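Local coordinates for viral structural protein 4 (Bombyx mori cytoplasmic polyhedrosis virus, PDB 6TZ0) that binds GTP and, as a viral structural protein lying against the RNA-dependent RNA polymerase chain, probably takes part in RNA synthesis within the virus particle, at residues D160-Q165 and N323-A328; T186-A191 and S317-M322; S383-R388 and N470-V475. One frame throughout, in Å; residues are numbered along the deposited sequence.

Interaction 1. Residues D160-Q165 and N323-A328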
loop_
_atom_site.group_PDB
_atom_site.type_symbol
_atom_site.label_atom_id
_atom_site.label_comp_id
_atom_site.label_asym_id
_atom_site.label_seq_id
_atom_site.Cartn_x
_atom_site.Cartn_y
_atom_site.Cartn_z
ATOM N N ASP B 160 25.720 -10.625 27.459
ATOM C CA ASP B 160 24.699 -11.221 26.606
ATOM C C ASP B 160 23.362 -11.364 27.338
ATOM O O ASP B 160 22.601 -12.303 27.090
ATOM C CB ASP B 160 25.184 -12.569 26.072
ATOM C CG ASP B 160 24.472 -12.994 24.802
ATOM O OD1 ASP B 160 23.619 -12.230 24.309
ATOM O OD2 ASP B 160 24.757 -14.101 24.304
ATOM N N ASP B 161 23.079 -10.450 28.257
ATOM C CA ASP B 161 21.832 -10.380 28.998
ATOM C C ASP B 161 20.940 -9.322 28.362
ATOM O O ASP B 161 21.421 -8.369 27.758
ATOM C CB ASP B 161 22.120 -10.030 30.460
ATOM C CG ASP B 161 20.944 -10.266 31.371
ATOM O OD1 ASP B 161 19.891 -10.742 30.904
ATOM O OD2 ASP B 161 21.072 -9.964 32.571
ATOM N N GLU B 162 19.627 -9.490 28.511
ATOM C CA GLU B 162 18.703 -8.522 27.924
ATOM C C GLU B 162 18.554 -7.282 28.800
ATOM O O GLU B 162 18.454 -6.162 28.286
ATOM C CB GLU B 162 17.343 -9.178 27.681
ATOM C CG GLU B 162 16.324 -8.279 27.003
ATOM C CD GLU B 162 15.005 -8.975 26.743
ATOM O OE1 GLU B 162 14.893 -10.178 27.054
ATOM O OE2 GLU B 162 14.072 -8.316 26.240
ATOM N N LYS B 163 18.541 -7.473 30.122
ATOM C CA LYS B 163 18.519 -6.363 31.069
ATOM C C LYS B 163 19.775 -5.507 30.964
ATOM O O LYS B 163 19.720 -4.295 31.195
ATOM C CB LYS B 163 18.350 -6.922 32.482
ATOM C CG LYS B 163 18.303 -5.924 33.625
ATOM C CD LYS B 163 17.065 -5.070 33.578
ATOM C CE LYS B 163 16.875 -4.341 34.894
ATOM N NZ LYS B 163 17.977 -3.397 35.191
ATOM N N TYR B 164 20.904 -6.109 30.592
ATOM C CA TYR B 164 22.108 -5.329 30.338
ATOM C C TYR B 164 21.986 -4.542 29.039
ATOM O O TYR B 164 22.407 -3.385 28.968
ATOM C CB TYR B 164 23.325 -6.252 30.287
ATOM C CG TYR B 164 24.662 -5.544 30.258
ATOM C CD1 TYR B 164 25.284 -5.150 31.432
ATOM C CD2 TYR B 164 25.291 -5.251 29.053
ATOM C CE1 TYR B 164 26.495 -4.504 31.408
ATOM C CE2 TYR B 164 26.488 -4.595 29.022
ATOM C CZ TYR B 164 27.090 -4.225 30.198
ATOM O OH TYR B 164 28.301 -3.581 30.150
ATOM N N GLN B 165 21.426 -5.162 27.996
ATOM C CA GLN B 165 21.368 -4.525 26.685
ATOM C C GLN B 165 20.336 -3.413 26.632
ATOM O O GLN B 165 20.449 -2.508 25.801
ATOM C CB GLN B 165 21.066 -5.554 25.603
ATOM C CG GLN B 165 22.210 -6.476 25.280
ATOM C CD GLN B 165 21.817 -7.557 24.301
ATOM O OE1 GLN B 165 20.666 -7.636 23.877
ATOM N NE2 GLN B 165 22.767 -8.412 23.952
ATOM N N ASN B 323 14.592 -11.349 34.796
ATOM C CA ASN B 323 13.992 -10.102 34.389
ATOM C C ASN B 323 12.959 -10.365 33.306
ATOM O O ASN B 323 13.185 -11.211 32.437
ATOM C CB ASN B 323 15.044 -9.127 33.858
ATOM C CG ASN B 323 16.104 -8.812 34.881
ATOM O OD1 ASN B 323 17.272 -9.135 34.694
ATOM N ND2 ASN B 323 15.702 -8.191 35.980
ATOM N N PRO B 324 11.814 -9.691 33.347
ATOM C CA PRO B 324 10.785 -9.932 32.332
ATOM C C PRO B 324 11.175 -9.394 30.964
ATOM O O PRO B 324 11.957 -8.452 30.836
ATOM C CB PRO B 324 9.563 -9.201 32.892
ATOM C CG PRO B 324 10.114 -8.199 33.823
ATOM C CD PRO B 324 11.331 -8.806 34.418
ATOM N N SER B 325 10.616 -10.021 29.933
ATOM C CA SER B 325 10.894 -9.650 28.556
ATOM C C SER B 325 10.269 -8.301 28.214
ATOM O O SER B 325 9.284 -7.871 28.812
ATOM C CB SER B 325 10.363 -10.718 27.604
ATOM O OG SER B 325 10.547 -10.339 26.254
ATOM N N GLY B 326 10.852 -7.637 27.226
ATOM C CA GLY B 326 10.374 -6.334 26.824
ATOM C C GLY B 326 9.109 -6.387 25.999
ATOM O O GLY B 326 8.208 -5.564 26.191
ATOM N N GLY B 327 9.022 -7.350 25.081
ATOM C CA GLY B 327 7.832 -7.467 24.257
ATOM C C GLY B 327 6.627 -7.958 25.023
ATOM O O GLY B 327 5.497 -7.542 24.743
ATOM N N ALA B 328 6.852 -8.836 26.002
ATOM C CA ALA B 328 5.775 -9.313 26.858
ATOM C C ALA B 328 5.172 -8.174 27.660
ATOM O O ALA B 328 3.952 -7.972 27.647
ATOM C CB ALA B 328 6.299 -10.406 27.784
#
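Lys163 passes its methylenes over one face of the Asn323 carboxamide, and the two side chains meet at about a right angle. The first methylene does the closest touching: Lys163 CB is 3.3 Å from Asn323 OD1. Lys163 CG follows at 3.5 Å from the same Asn323 OD1. The chain then turns at its second torsion (chi2 67°), and Lys163 CD passes 4.1 Å from Asn323 CG. Lys163 CE is still 4.2 Å from Asn323 ND2. NZ leads away, so the lysine contributes methylenes rather than its charge.

The polar link is made one residue earlier. Glu162 stretches out with CG anti to its N (chi1 -177°). This carries OE2 to the start of helix 326-340, where Gly326 N gives Glu162 OE2 a weak hydrogen bond of 3.4 Å with an N-H...O angle of 154°. A carboxylate near a helix N-terminus is probably also stabilised by the helix dipole. Asp161, at the N-cap position of its own helix, uses OD1 for a weak bond to Glu162 N; its OD2 is hydrogen-bonded to Tyr16 OH.

The contact joins the first turn of helix 162-166, just after strand 157-159, to the linker between strand 313-319 and helix 326-340. Helix 547-556 packs against Pro324 and Ala328, and Phe467 of the polymerase chain packs on Glu162.

Interaction 2. Residues T186-A191 and S317-M322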
loop_
_atom_site.group_PDB
_atom_site.type_symbol
_atom_site.label_atom_id
_atom_site.label_comp_id
_atom_site.label_asym_id
_atom_site.label_seq_id
_atom_site.Cartn_x
_atom_site.Cartn_y
_atom_site.Cartn_z
ATOM N N THR B 186 26.125 -15.500 29.149
ATOM C CA THR B 186 25.494 -15.632 30.453
ATOM C C THR B 186 24.819 -16.992 30.527
ATOM O O THR B 186 24.081 -17.368 29.613
ATOM C CB THR B 186 24.469 -14.520 30.690
ATOM O OG1 THR B 186 23.430 -14.611 29.711
ATOM C CG2 THR B 186 25.123 -13.153 30.597
ATOM N N TRP B 187 25.074 -17.727 31.608
ATOM C CA TRP B 187 24.572 -19.092 31.708
ATOM C C TRP B 187 23.088 -19.102 32.051
ATOM O O TRP B 187 22.258 -19.564 31.259
ATOM C CB TRP B 187 25.379 -19.870 32.750
ATOM C CG TRP B 187 25.021 -21.326 32.867
ATOM C CD1 TRP B 187 24.227 -21.895 33.811
ATOM C CD2 TRP B 187 25.480 -22.397 32.034
ATOM N NE1 TRP B 187 24.135 -23.248 33.609
ATOM C CE2 TRP B 187 24.901 -23.584 32.526
ATOM C CE3 TRP B 187 26.323 -22.471 30.920
ATOM C CZ2 TRP B 187 25.135 -24.828 31.941
ATOM C CZ3 TRP B 187 26.555 -23.711 30.339
ATOM C CH2 TRP B 187 25.962 -24.870 30.850
ATOM N N GLN B 188 22.732 -18.588 33.220
ATOM C CA GLN B 188 21.340 -18.415 33.614
ATOM C C GLN B 188 21.117 -16.992 34.099
ATOM O O GLN B 188 20.584 -16.744 35.180
ATOM C CB GLN B 188 20.921 -19.430 34.670
ATOM C CG GLN B 188 20.951 -20.873 34.210
ATOM C CD GLN B 188 20.028 -21.140 33.037
ATOM O OE1 GLN B 188 18.920 -20.612 32.971
ATOM N NE2 GLN B 188 20.485 -21.959 32.096
ATOM N N GLY B 189 21.551 -16.031 33.293
ATOM C CA GLY B 189 21.532 -14.641 33.671
ATOM C C GLY B 189 22.769 -14.172 34.393
ATOM O O GLY B 189 22.813 -13.015 34.821
ATOM N N ILE B 190 23.770 -15.030 34.549
ATOM C CA ILE B 190 25.009 -14.696 35.235
ATOM C C ILE B 190 26.148 -14.869 34.246
ATOM O O ILE B 190 26.321 -15.953 33.679
ATOM C CB ILE B 190 25.220 -15.569 36.479
ATOM C CG1 ILE B 190 24.131 -15.283 37.507
ATOM C CG2 ILE B 190 26.579 -15.318 37.079
ATOM C CD1 ILE B 190 24.145 -16.220 38.669
ATOM N N ALA B 191 26.915 -13.803 34.034
ATOM C CA ALA B 191 28.048 -13.865 33.122
ATOM C C ALA B 191 29.155 -14.705 33.733
ATOM O O ALA B 191 29.367 -14.683 34.946
ATOM C CB ALA B 191 28.560 -12.463 32.812
ATOM N N SER B 317 19.626 -23.751 45.432
ATOM C CA SER B 317 20.633 -22.742 45.696
ATOM C C SER B 317 20.054 -21.363 45.428
ATOM O O SER B 317 19.115 -21.228 44.639
ATOM C CB SER B 317 21.867 -22.961 44.813
ATOM O OG SER B 317 22.453 -24.223 45.067
ATOM N N PRO B 318 20.568 -20.325 46.089
ATOM C CA PRO B 318 20.177 -18.961 45.717
ATOM C C PRO B 318 20.719 -18.589 44.349
ATOM O O PRO B 318 21.847 -18.933 43.992
ATOM C CB PRO B 318 20.806 -18.101 46.816
ATOM C CG PRO B 318 21.002 -19.020 47.944
ATOM C CD PRO B 318 21.334 -20.339 47.342
ATOM N N HIS B 319 19.899 -17.886 43.576
ATOM C CA HIS B 319 20.248 -17.560 42.205
ATOM C C HIS B 319 19.683 -16.183 41.903
ATOM O O HIS B 319 18.844 -15.672 42.640
ATOM C CB HIS B 319 19.713 -18.626 41.242
ATOM C CG HIS B 319 20.262 -18.523 39.857
ATOM N ND1 HIS B 319 21.527 -18.953 39.526
ATOM C CD2 HIS B 319 19.732 -18.007 38.725
ATOM C CE1 HIS B 319 21.742 -18.728 38.243
ATOM N NE2 HIS B 319 20.673 -18.144 37.737
ATOM N N LYS B 320 20.173 -15.565 40.833
ATOM C CA LYS B 320 19.697 -14.249 40.432
ATOM C C LYS B 320 18.260 -14.314 39.921
ATOM O O LYS B 320 17.864 -15.280 39.266
ATOM C CB LYS B 320 20.614 -13.685 39.353
ATOM C CG LYS B 320 20.291 -12.287 38.943
ATOM C CD LYS B 320 21.211 -11.774 37.891
ATOM C CE LYS B 320 20.789 -10.385 37.513
ATOM N NZ LYS B 320 19.472 -10.399 36.831
ATOM N N MET B 321 17.471 -13.290 40.247
ATOM C CA MET B 321 16.111 -13.197 39.735
ATOM C C MET B 321 16.075 -12.921 38.241
ATOM O O MET B 321 16.885 -12.163 37.708
ATOM C CB MET B 321 15.328 -12.105 40.459
ATOM C CG MET B 321 14.760 -12.529 41.781
ATOM S SD MET B 321 13.674 -11.263 42.433
ATOM C CE MET B 321 13.146 -12.032 43.957
ATOM N N MET B 322 15.103 -13.533 37.577
ATOM C CA MET B 322 14.852 -13.300 36.166
ATOM C C MET B 322 14.271 -11.913 35.935
ATOM O O MET B 322 13.540 -11.372 36.766
ATOM C CB MET B 322 13.877 -14.342 35.630
ATOM C CG MET B 322 14.392 -15.750 35.698
ATOM S SD MET B 322 13.246 -16.962 35.043
ATOM C CE MET B 322 12.092 -17.076 36.397
#
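His319 and Gln188 make the hydrogen bond of this contact. His319 NE2 donates to the backbone oxygen Gln188 O over 2.9 Å, with an N-H...O angle of 161°. The bond is fairly straight. The oxygen sits at the edge of the imidazole, close to its plane. Seen from the acceptor, the C=O...N angle is 131°, and the donor is tilted somewhat from the carbonyl plane. A chi1 of -168° sets the histidine ring beside its own carbonyl carbon, and from there it reaches across to the loop.

The van der Waals contacts gather round the same ring and the lysine after it. Gln188 CB lies alongside the NE2 end of the imidazole. Ile190, the residue after Gly189, reaches the ring with its CG1-CD1 branch, and Ile190 CD1 lies 3.5 Å from His319 CE1. That methyl meets the ring obliquely. Ile190 CG1 also comes within 4.3 Å of Lys320 CB. Lys320 CD, on a straight methylene chain, passes 3.7 Å from Gly189 O.

His319 ends strand 313-319, an outermost strand, within this chain, of a four-stranded antiparallel sheet, and its backbone pairs with Gly255 beside the neighbouring strand. Met270 of that sheet touches both His319 and Gln188. The partner is a loop that follows strand 182-184. It turns tightly, with Trp187 N hydrogen-bonded to Ile190 O at 3.0 Å. Gly189 takes a positive phi inside this turn, where a CB would be jammed against the preceding carbonyl oxygen.

Weak polar contacts form the last group. The lysine chain bends only at its final torsion. There Lys320 NZ makes a weak hydrogen bond to Met321 O and a long, weak ion pair with Glu15.

Interaction 3. Residues S383-R388 and N470-V475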
loop_
_atom_site.group_PDB
_atom_site.type_symbol
_atom_site.label_atom_id
_atom_site.label_comp_id
_atom_site.label_asym_id
_atom_site.label_seq_id
_atom_site.Cartn_x
_atom_site.Cartn_y
_atom_site.Cartn_z
ATOM N N SER B 383 -11.432 -21.717 28.813
ATOM C CA SER B 383 -11.141 -22.100 27.444
ATOM C C SER B 383 -12.147 -23.111 26.921
ATOM O O SER B 383 -12.291 -23.252 25.704
ATOM C CB SER B 383 -9.730 -22.666 27.350
ATOM O OG SER B 383 -9.319 -22.744 26.006
ATOM N N ASP B 384 -12.848 -23.805 27.814
ATOM C CA ASP B 384 -13.921 -24.725 27.449
ATOM C C ASP B 384 -15.289 -24.085 27.619
ATOM O O ASP B 384 -16.255 -24.772 27.936
ATOM C CB ASP B 384 -13.833 -26.000 28.279
ATOM C CG ASP B 384 -12.646 -26.865 27.914
ATOM O OD1 ASP B 384 -12.221 -26.830 26.742
ATOM O OD2 ASP B 384 -12.140 -27.584 28.799
ATOM N N ALA B 385 -15.408 -22.775 27.409
ATOM C CA ALA B 385 -16.680 -22.102 27.651
ATOM C C ALA B 385 -17.687 -22.388 26.546
ATOM O O ALA B 385 -18.835 -22.758 26.822
ATOM C CB ALA B 385 -16.457 -20.599 27.799
ATOM N N TYR B 386 -17.269 -22.222 25.292
ATOM C CA TYR B 386 -18.138 -22.505 24.159
ATOM C C TYR B 386 -18.475 -23.983 24.058
ATOM O O TYR B 386 -19.591 -24.329 23.660
ATOM C CB TYR B 386 -17.484 -22.028 22.867
ATOM C CG TYR B 386 -18.279 -22.345 21.629
ATOM C CD1 TYR B 386 -19.453 -21.676 21.354
ATOM C CD2 TYR B 386 -17.849 -23.312 20.731
ATOM C CE1 TYR B 386 -20.187 -21.960 20.227
ATOM C CE2 TYR B 386 -18.577 -23.603 19.599
ATOM C CZ TYR B 386 -19.741 -22.922 19.352
ATOM O OH TYR B 386 -20.466 -23.206 18.224
ATOM N N GLY B 387 -17.544 -24.859 24.437
ATOM C CA GLY B 387 -17.826 -26.283 24.397
ATOM C C GLY B 387 -18.858 -26.706 25.424
ATOM O O GLY B 387 -19.792 -27.448 25.106
ATOM N N ARG B 388 -18.724 -26.218 26.658
ATOM C CA ARG B 388 -19.701 -26.543 27.686
ATOM C C ARG B 388 -21.022 -25.818 27.477
ATOM O O ARG B 388 -22.043 -26.254 28.011
ATOM C CB ARG B 388 -19.141 -26.222 29.071
ATOM C CG ARG B 388 -17.939 -27.063 29.466
ATOM C CD ARG B 388 -17.554 -26.799 30.902
ATOM N NE ARG B 388 -16.372 -27.520 31.351
ATOM C CZ ARG B 388 -15.189 -26.957 31.548
ATOM N NH1 ARG B 388 -15.040 -25.653 31.379
ATOM N NH2 ARG B 388 -14.169 -27.688 31.962
ATOM N N ASN B 470 -20.477 -16.019 16.718
ATOM C CA ASN B 470 -21.668 -15.403 17.289
ATOM C C ASN B 470 -21.737 -15.584 18.797
ATOM O O ASN B 470 -22.297 -14.731 19.486
ATOM C CB ASN B 470 -22.924 -15.997 16.671
ATOM C CG ASN B 470 -24.155 -15.174 16.956
ATOM O OD1 ASN B 470 -24.066 -14.024 17.366
ATOM N ND2 ASN B 470 -25.313 -15.786 16.810
ATOM N N PHE B 471 -21.211 -16.696 19.316
ATOM C CA PHE B 471 -21.173 -16.913 20.759
ATOM C C PHE B 471 -20.355 -15.839 21.458
ATOM O O PHE B 471 -20.828 -15.202 22.405
ATOM C CB PHE B 471 -20.606 -18.293 21.062
ATOM C CG PHE B 471 -20.427 -18.569 22.523
ATOM C CD1 PHE B 471 -21.508 -18.852 23.326
ATOM C CD2 PHE B 471 -19.163 -18.561 23.090
ATOM C CE1 PHE B 471 -21.340 -19.114 24.663
ATOM C CE2 PHE B 471 -18.990 -18.820 24.427
ATOM C CZ PHE B 471 -20.078 -19.104 25.211
ATOM N N TYR B 472 -19.136 -15.598 20.984
ATOM C CA TYR B 472 -18.336 -14.556 21.611
ATOM C C TYR B 472 -18.835 -13.158 21.274
ATOM O O TYR B 472 -18.606 -12.235 22.061
ATOM C CB TYR B 472 -16.865 -14.742 21.243
ATOM C CG TYR B 472 -16.265 -15.925 21.959
ATOM C CD1 TYR B 472 -15.833 -15.815 23.268
ATOM C CD2 TYR B 472 -16.175 -17.163 21.345
ATOM C CE1 TYR B 472 -15.306 -16.899 23.938
ATOM C CE2 TYR B 472 -15.652 -18.259 22.014
ATOM C CZ TYR B 472 -15.212 -18.114 23.305
ATOM O OH TYR B 472 -14.690 -19.186 23.980
ATOM N N TYR B 473 -19.559 -12.989 20.164
ATOM C CA TYR B 473 -20.208 -11.710 19.888
ATOM C C TYR B 473 -21.327 -11.419 20.882
ATOM O O TYR B 473 -21.412 -10.315 21.429
ATOM C CB TYR B 473 -20.755 -11.707 18.464
ATOM C CG TYR B 473 -21.532 -10.467 18.102
ATOM C CD1 TYR B 473 -20.882 -9.276 17.819
ATOM C CD2 TYR B 473 -22.918 -10.490 18.041
ATOM C CE1 TYR B 473 -21.592 -8.142 17.484
ATOM C CE2 TYR B 473 -23.633 -9.368 17.710
ATOM C CZ TYR B 473 -22.967 -8.198 17.433
ATOM O OH TYR B 473 -23.688 -7.079 17.100
ATOM N N MET B 474 -22.212 -12.386 21.106
ATOM C CA MET B 474 -23.350 -12.179 21.986
ATOM C C MET B 474 -22.977 -12.232 23.458
ATOM O O MET B 474 -23.768 -11.793 24.296
ATOM C CB MET B 474 -24.439 -13.214 21.702
ATOM C CG MET B 474 -25.111 -13.088 20.353
ATOM S SD MET B 474 -25.997 -11.542 20.129
ATOM C CE MET B 474 -27.363 -11.786 21.255
ATOM N N VAL B 475 -21.810 -12.772 23.800
ATOM C CA VAL B 475 -21.342 -12.636 25.175
ATOM C C VAL B 475 -20.614 -11.310 25.367
ATOM O O VAL B 475 -20.826 -10.618 26.367
ATOM C CB VAL B 475 -20.469 -13.843 25.566
ATOM C CG1 VAL B 475 -19.814 -13.628 26.911
ATOM C CG2 VAL B 475 -21.315 -15.090 25.631
#
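The Phe471 ring lies between Tyr386 and Val475. Tyr386 CD1 rests over one face, 3.5 Å from Phe471 CG, and Val475 CG2 sits over the opposite face, toward the rim. The edge of Phe471 faces Tyr472: Tyr472 CD2 lies in the Phe471 plane, while Phe471 CD2 stands above one face of the Tyr472 ring. Tyr386 in turn presents its own edge to Phe471 CG.

The contact belongs to the part of the chain with a parallel five-stranded sheet and a Walker A P-loop, consistent with a P-loop NTPase fold. Helix 385-393 follows strand 378-381, and helix 468-476 precedes the adjacent strand 484-489. Ala385 is about 9 Å, side chain to side chain, from Thr360, a GTP-binding residue; no GTP is bound to this chain here.

The Tyr386 and Phe471 rings are oblique, with centroids 5.2 Å apart and planes at 59°. The two side chains run antiparallel alongside one another. The main chain of Tyr386 joins in: its CA makes an off-centre CH-pi contact, 4.2 Å from the Phe471 centroid. A chi1 of 175° turns the Phe471 ring away from its own backbone N and toward the tyrosine. Phe471 CZ comes 4.2 Å from Ala385 O. Trp389 also meets the Phe471 ring.

No hydrogen bond crosses between the segments. The hydroxyl of Tyr386 is instead held by His466 O and Gln459 OE1, which fixes the outer end of its ring. Tyr472 OH lies near the start of helix 385-393, 4.1 Å from Tyr386 CB.

How the interactions relate
Interactions 1 and 2 are neighbours, with centres about 13 Å apart. They touch through Asp160 and Asp161 against Thr186 and Gly189. Along the chain, both segments of interaction 2 fall between those of interaction 1. One continuous run, 317-328, supplies the second segment of both, passing from strand 313-319 of the antiparallel sheet into helix 326-340. Interaction 3 comes later in the chain, in series with both. Its centre is about 36 Å from that of interaction 1 and about 42 Å from that of interaction 2. It lies beside the parallel sheet that carries the GTP-binding P-loop. This suggests two separate regions, with helix 326-340 leading from the first into strand 347-353 of the second.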